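Local coordinates for GCN5-related N-acetyltransferase (Kribbella flavida, PDB 4IUS), which probably transfers an acyl group, most likely acetyl from acetyl-CoA as in other GNAT-family enzymes, to an acceptor not yet identified, at residues A[155-167]-A[173-185]. The protein carries 1 engineered substitution. Numbering follows the deposited sequence.
Sequences QPEPADGGAVLIR and VATAAWTAIADGV. With SO4 (sulfate ion), chain D.
The indole of W178 lies over the backbone of G162 on the neighbouring strand. Its CG sits between the backbone N and the carbonyl carbon (chi1 69°), which carries the ring across the strand pair. The CA of G162 stands 3.6 Å from the centroid of the six-membered ring and 8° off its normal, a CH-pi contact. Glycine suits this place because a CB would clash with W178 CZ2. The edge of the indole is used too: W178 NE1 donates to P158 O at 2.9 Å, nearly in the ring plane, and with G161 N also donating, two N-H groups grip this one carbonyl in the loop leading into the strand. V164 CG1 meets the rim at CZ3, its side chain crossing the indole at about a right angle. An alanine in place of W178 would probably leave P158 O without its indole donor and uncover the backbone of G162.

Strands 161-167 and 173-179 run antiparallel as a hairpin in the central sheet of the GNAT fold. On the face carrying A163, L165, T175 and A177, the two alanines meet CB to CB at 3.9 Å, and helix 131-141 covers this side. T175 turns OG1 anti to its own N (chi1 -171°) and donates to V164 O at 2.8 Å, alongside L165 CD2, supplementing the weak bond from A176 N. On the other side, V164, I166, A176 and W178 face helix 202-216. Towards the hairpin's connection a classic beta bulge interrupts the pairing, V173 N (2.8 Å) and A174 N (3.3 Å) both donating to I166 O.

The hairpin is thus held at its open end by the indole and near its connection by the I166 carbonyl, while A163 and A176 are consistent with close helix approach on each face.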
loop_
_atom_site.group_PDB
_atom_site.type_symbol
_atom_site.label_atom_id
_atom_site.label_comp_id
_atom_site.label_asym_id
_atom_site.label_seq_id
_atom_site.Cartn_x
_atom_site.Cartn_y
_atom_site.Cartn_z
ATOM N N GLN A 155 -8.489 13.241 -8.724
ATOM C CA GLN A 155 -9.833 13.558 -8.339
ATOM C C GLN A 155 -9.697 14.492 -7.135
ATOM O O GLN A 155 -8.693 14.420 -6.370
ATOM C CB GLN A 155 -10.633 12.266 -8.085
ATOM C CG GLN A 155 -10.038 11.397 -6.981
ATOM C CD GLN A 155 -10.296 11.943 -5.576
ATOM O OE1 GLN A 155 -11.371 12.520 -5.315
ATOM N NE2 GLN A 155 -9.324 11.777 -4.668
ATOM N N PRO A 156 -10.710 15.335 -6.916
ATOM C CA PRO A 156 -10.519 16.466 -6.019
ATOM C C PRO A 156 -10.796 16.245 -4.527
ATOM O O PRO A 156 -10.537 17.147 -3.722
ATOM C CB PRO A 156 -11.540 17.485 -6.585
ATOM C CG PRO A 156 -12.616 16.649 -7.155
ATOM C CD PRO A 156 -11.870 15.534 -7.815
ATOM N N GLU A 157 -11.315 15.085 -4.147
ATOM C CA GLU A 157 -11.747 14.859 -2.760
ATOM C C GLU A 157 -10.660 14.164 -1.942
ATOM O O GLU A 157 -10.359 12.986 -2.175
ATOM C CB GLU A 157 -13.035 14.047 -2.725
ATOM C CG GLU A 157 -13.491 13.646 -1.312
ATOM C CD GLU A 157 -13.506 14.799 -0.295
ATOM O OE1 GLU A 157 -12.913 14.656 0.802
ATOM O OE2 GLU A 157 -14.125 15.856 -0.602
ATOM N N PRO A 158 -10.114 14.866 -0.929
ATOM C CA PRO A 158 -9.001 14.259 -0.217
ATOM C C PRO A 158 -9.320 12.994 0.565
ATOM O O PRO A 158 -8.462 12.130 0.750
ATOM C CB PRO A 158 -8.524 15.370 0.741
ATOM C CG PRO A 158 -9.650 16.316 0.851
ATOM C CD PRO A 158 -10.344 16.248 -0.474
ATOM N N ALA A 159 -10.561 12.843 1.004
ATOM C CA ALA A 159 -10.971 11.604 1.661
ATOM C C ALA A 159 -10.861 10.400 0.714
ATOM O O ALA A 159 -10.823 9.271 1.188
ATOM C CB ALA A 159 -12.394 11.716 2.216
ATOM N N ASP A 160 -10.864 10.634 -0.593
ATOM C CA ASP A 160 -10.769 9.585 -1.611
ATOM C C ASP A 160 -9.353 9.390 -2.151
ATOM O O ASP A 160 -9.138 8.661 -3.124
ATOM C CB ASP A 160 -11.787 9.824 -2.731
ATOM C CG ASP A 160 -13.226 9.709 -2.252
ATOM O OD1 ASP A 160 -13.443 9.182 -1.122
ATOM O OD2 ASP A 160 -14.163 10.144 -3.006
ATOM N N GLY A 161 -8.399 10.007 -1.466
ATOM C CA GLY A 161 -6.999 9.876 -1.799
ATOM C C GLY A 161 -6.437 11.198 -2.282
ATOM O O GLY A 161 -7.165 12.125 -2.642
ATOM N N GLY A 162 -5.135 11.265 -2.406
ATOM C CA GLY A 162 -4.487 12.425 -2.935
ATOM C C GLY A 162 -2.990 12.241 -3.042
ATOM O O GLY A 162 -2.463 11.188 -2.749
ATOM N N ALA A 163 -2.321 13.300 -3.460
ATOM C CA ALA A 163 -0.885 13.277 -3.589
ATOM C C ALA A 163 -0.330 14.663 -3.327
ATOM O O ALA A 163 -1.069 15.636 -3.343
ATOM C CB ALA A 163 -0.432 12.714 -4.940
ATOM N N VAL A 164 0.989 14.729 -3.166
ATOM C CA VAL A 164 1.696 15.990 -2.935
ATOM C C VAL A 164 2.931 16.047 -3.837
ATOM O O VAL A 164 3.476 15.013 -4.204
ATOM C CB VAL A 164 2.096 16.173 -1.440
ATOM C CG1 VAL A 164 0.876 15.998 -0.540
ATOM C CG2 VAL A 164 3.266 15.283 -1.043
ATOM N N LEU A 165 3.336 17.261 -4.148
ATOM C CA LEU A 165 4.613 17.514 -4.790
ATOM C C LEU A 165 5.445 18.404 -3.898
ATOM O O LEU A 165 4.983 19.439 -3.394
ATOM C CB LEU A 165 4.383 18.210 -6.151
ATOM C CG LEU A 165 3.714 17.318 -7.215
ATOM C CD1 LEU A 165 3.347 18.144 -8.445
ATOM C CD2 LEU A 165 4.585 16.122 -7.611
ATOM N N ILE A 166 6.701 18.011 -3.752
ATOM C CA ILE A 166 7.740 18.822 -3.132
ATOM C C ILE A 166 8.498 19.478 -4.280
ATOM O O ILE A 166 8.909 18.780 -5.230
ATOM C CB ILE A 166 8.694 17.971 -2.278
ATOM C CG1 ILE A 166 7.974 17.223 -1.197
ATOM C CG2 ILE A 166 9.863 18.787 -1.748
ATOM C CD1 ILE A 166 7.287 18.093 -0.217
ATOM N N ARG A 167 8.656 20.797 -4.225
ATOM C CA ARG A 167 9.283 21.552 -5.291
ATOM C C ARG A 167 10.557 22.193 -4.808
ATOM O O ARG A 167 10.650 22.629 -3.664
ATOM C CB ARG A 167 8.331 22.610 -5.786
ATOM C CG ARG A 167 6.929 22.070 -6.100
ATOM C CD ARG A 167 5.860 22.573 -5.141
ATOM N NE ARG A 167 5.868 24.029 -5.247
ATOM C CZ ARG A 167 5.350 24.707 -6.263
ATOM N NH1 ARG A 167 5.550 26.027 -6.378
ATOM N NH2 ARG A 167 4.604 24.073 -7.162
ATOM N N VAL A 173 10.168 17.912 -7.609
ATOM C CA VAL A 173 11.308 17.008 -7.486
ATOM C C VAL A 173 11.069 15.764 -6.623
ATOM O O VAL A 173 11.882 14.846 -6.647
ATOM C CB VAL A 173 12.602 17.712 -7.019
ATOM C CG1 VAL A 173 13.037 18.792 -8.015
ATOM C CG2 VAL A 173 12.426 18.310 -5.624
ATOM N N ALA A 174 9.971 15.761 -5.866
ATOM C CA ALA A 174 9.660 14.602 -5.008
ATOM C C ALA A 174 8.163 14.556 -4.816
ATOM O O ALA A 174 7.462 15.552 -5.015
ATOM C CB ALA A 174 10.375 14.634 -3.669
ATOM N N THR A 175 7.681 13.376 -4.436
ATOM C CA THR A 175 6.256 13.167 -4.338
ATOM C C THR A 175 5.932 12.058 -3.331
ATOM O O THR A 175 6.789 11.239 -3.004
ATOM C CB THR A 175 5.684 12.767 -5.745
ATOM O OG1 THR A 175 4.246 12.770 -5.692
ATOM C CG2 THR A 175 6.135 11.428 -6.245
ATOM N N ALA A 176 4.697 12.038 -2.867
ATOM C CA ALA A 176 4.106 10.957 -2.066
ATOM C C ALA A 176 2.587 11.074 -2.189
ATOM O O ALA A 176 2.083 12.120 -2.539
ATOM C CB ALA A 176 4.531 11.053 -0.588
ATOM N N ALA A 177 1.906 9.979 -1.925
ATOM C CA ALA A 177 0.452 9.922 -2.094
ATOM C C ALA A 177 -0.169 9.208 -0.913
ATOM O O ALA A 177 0.525 8.455 -0.182
ATOM C CB ALA A 177 0.151 9.146 -3.376
ATOM N N TRP A 178 -1.471 9.418 -0.733
ATOM C CA TRP A 178 -2.228 8.668 0.253
ATOM C C TRP A 178 -3.449 8.050 -0.423
ATOM O O TRP A 178 -4.043 8.621 -1.329
ATOM C CB TRP A 178 -2.641 9.549 1.455
ATOM C CG TRP A 178 -3.680 10.623 1.208
ATOM C CD1 TRP A 178 -5.031 10.531 1.422
ATOM C CD2 TRP A 178 -3.436 12.000 0.797
ATOM N NE1 TRP A 178 -5.638 11.703 1.131
ATOM C CE2 TRP A 178 -4.714 12.634 0.734
ATOM C CE3 TRP A 178 -2.311 12.725 0.411
ATOM C CZ2 TRP A 178 -4.857 13.948 0.345
ATOM C CZ3 TRP A 178 -2.469 14.064 0.035
ATOM C CH2 TRP A 178 -3.721 14.651 -0.017
ATOM N N THR A 179 -3.826 6.868 0.037
ATOM C CA THR A 179 -4.972 6.189 -0.466
ATOM C C THR A 179 -6.273 6.711 0.133
ATOM O O THR A 179 -6.275 7.339 1.181
ATOM C CB THR A 179 -4.901 4.661 -0.229
ATOM O OG1 THR A 179 -4.936 4.442 1.187
ATOM C CG2 THR A 179 -3.653 4.068 -0.829
ATOM N N ALA A 180 -7.380 6.426 -0.551
ATOM C CA ALA A 180 -8.690 6.701 -0.018
ATOM C C ALA A 180 -8.796 6.138 1.396
ATOM O O ALA A 180 -8.432 4.985 1.672
ATOM C CB ALA A 180 -9.750 6.093 -0.911
ATOM N N ILE A 181 -9.399 6.909 2.296
ATOM C CA ILE A 181 -9.534 6.512 3.685
ATOM C C ILE A 181 -10.575 5.391 3.773
ATOM O O ILE A 181 -11.591 5.422 3.074
ATOM C CB ILE A 181 -9.890 7.715 4.568
ATOM C CG1 ILE A 181 -8.677 8.607 4.864
ATOM C CG2 ILE A 181 -10.555 7.268 5.885
ATOM C CD1 ILE A 181 -7.904 9.239 3.730
ATOM N N ALA A 182 -10.322 4.439 4.658
ATOM C CA ALA A 182 -11.259 3.378 5.015
ATOM C C ALA A 182 -11.152 3.195 6.528
ATOM O O ALA A 182 -10.091 2.932 7.034
ATOM C CB ALA A 182 -10.917 2.091 4.270
ATOM N N ASP A 183 -12.258 3.342 7.265
ATOM C CA ASP A 183 -12.213 3.220 8.733
ATOM C C ASP A 183 -11.117 4.087 9.361
ATOM O O ASP A 183 -10.423 3.669 10.291
ATOM C CB ASP A 183 -11.989 1.740 9.201
ATOM C CG ASP A 183 -11.936 1.589 10.737
ATOM O OD1 ASP A 183 -12.829 2.140 11.435
ATOM O OD2 ASP A 183 -11.003 0.900 11.282
ATOM N N GLY A 184 -10.951 5.291 8.832
ATOM C CA GLY A 184 -9.939 6.213 9.355
ATOM C C GLY A 184 -8.499 5.904 8.953
ATOM O O GLY A 184 -7.582 6.624 9.349
ATOM N N VAL A 185 -8.288 4.848 8.184
ATOM C CA VAL A 185 -6.969 4.392 7.825
ATOM C C VAL A 185 -6.662 4.794 6.389
ATOM O O VAL A 185 -7.499 4.683 5.502
ATOM C CB VAL A 185 -6.843 2.852 7.962
ATOM C CG1 VAL A 185 -5.417 2.438 7.686
ATOM C CG2 VAL A 185 -7.296 2.384 9.330
HETATM S S SO4 D . -15.913 3.976 7.578
HETATM O O1 SO4 D . -15.329 4.696 8.728
HETATM O O2 SO4 D . -14.923 3.767 6.490
HETATM O O3 SO4 D . -16.432 2.658 7.984
HETATM O O4 SO4 D . -17.048 4.777 7.109
HETATM O O HOH W 1 -12.797 7.287 1.478
#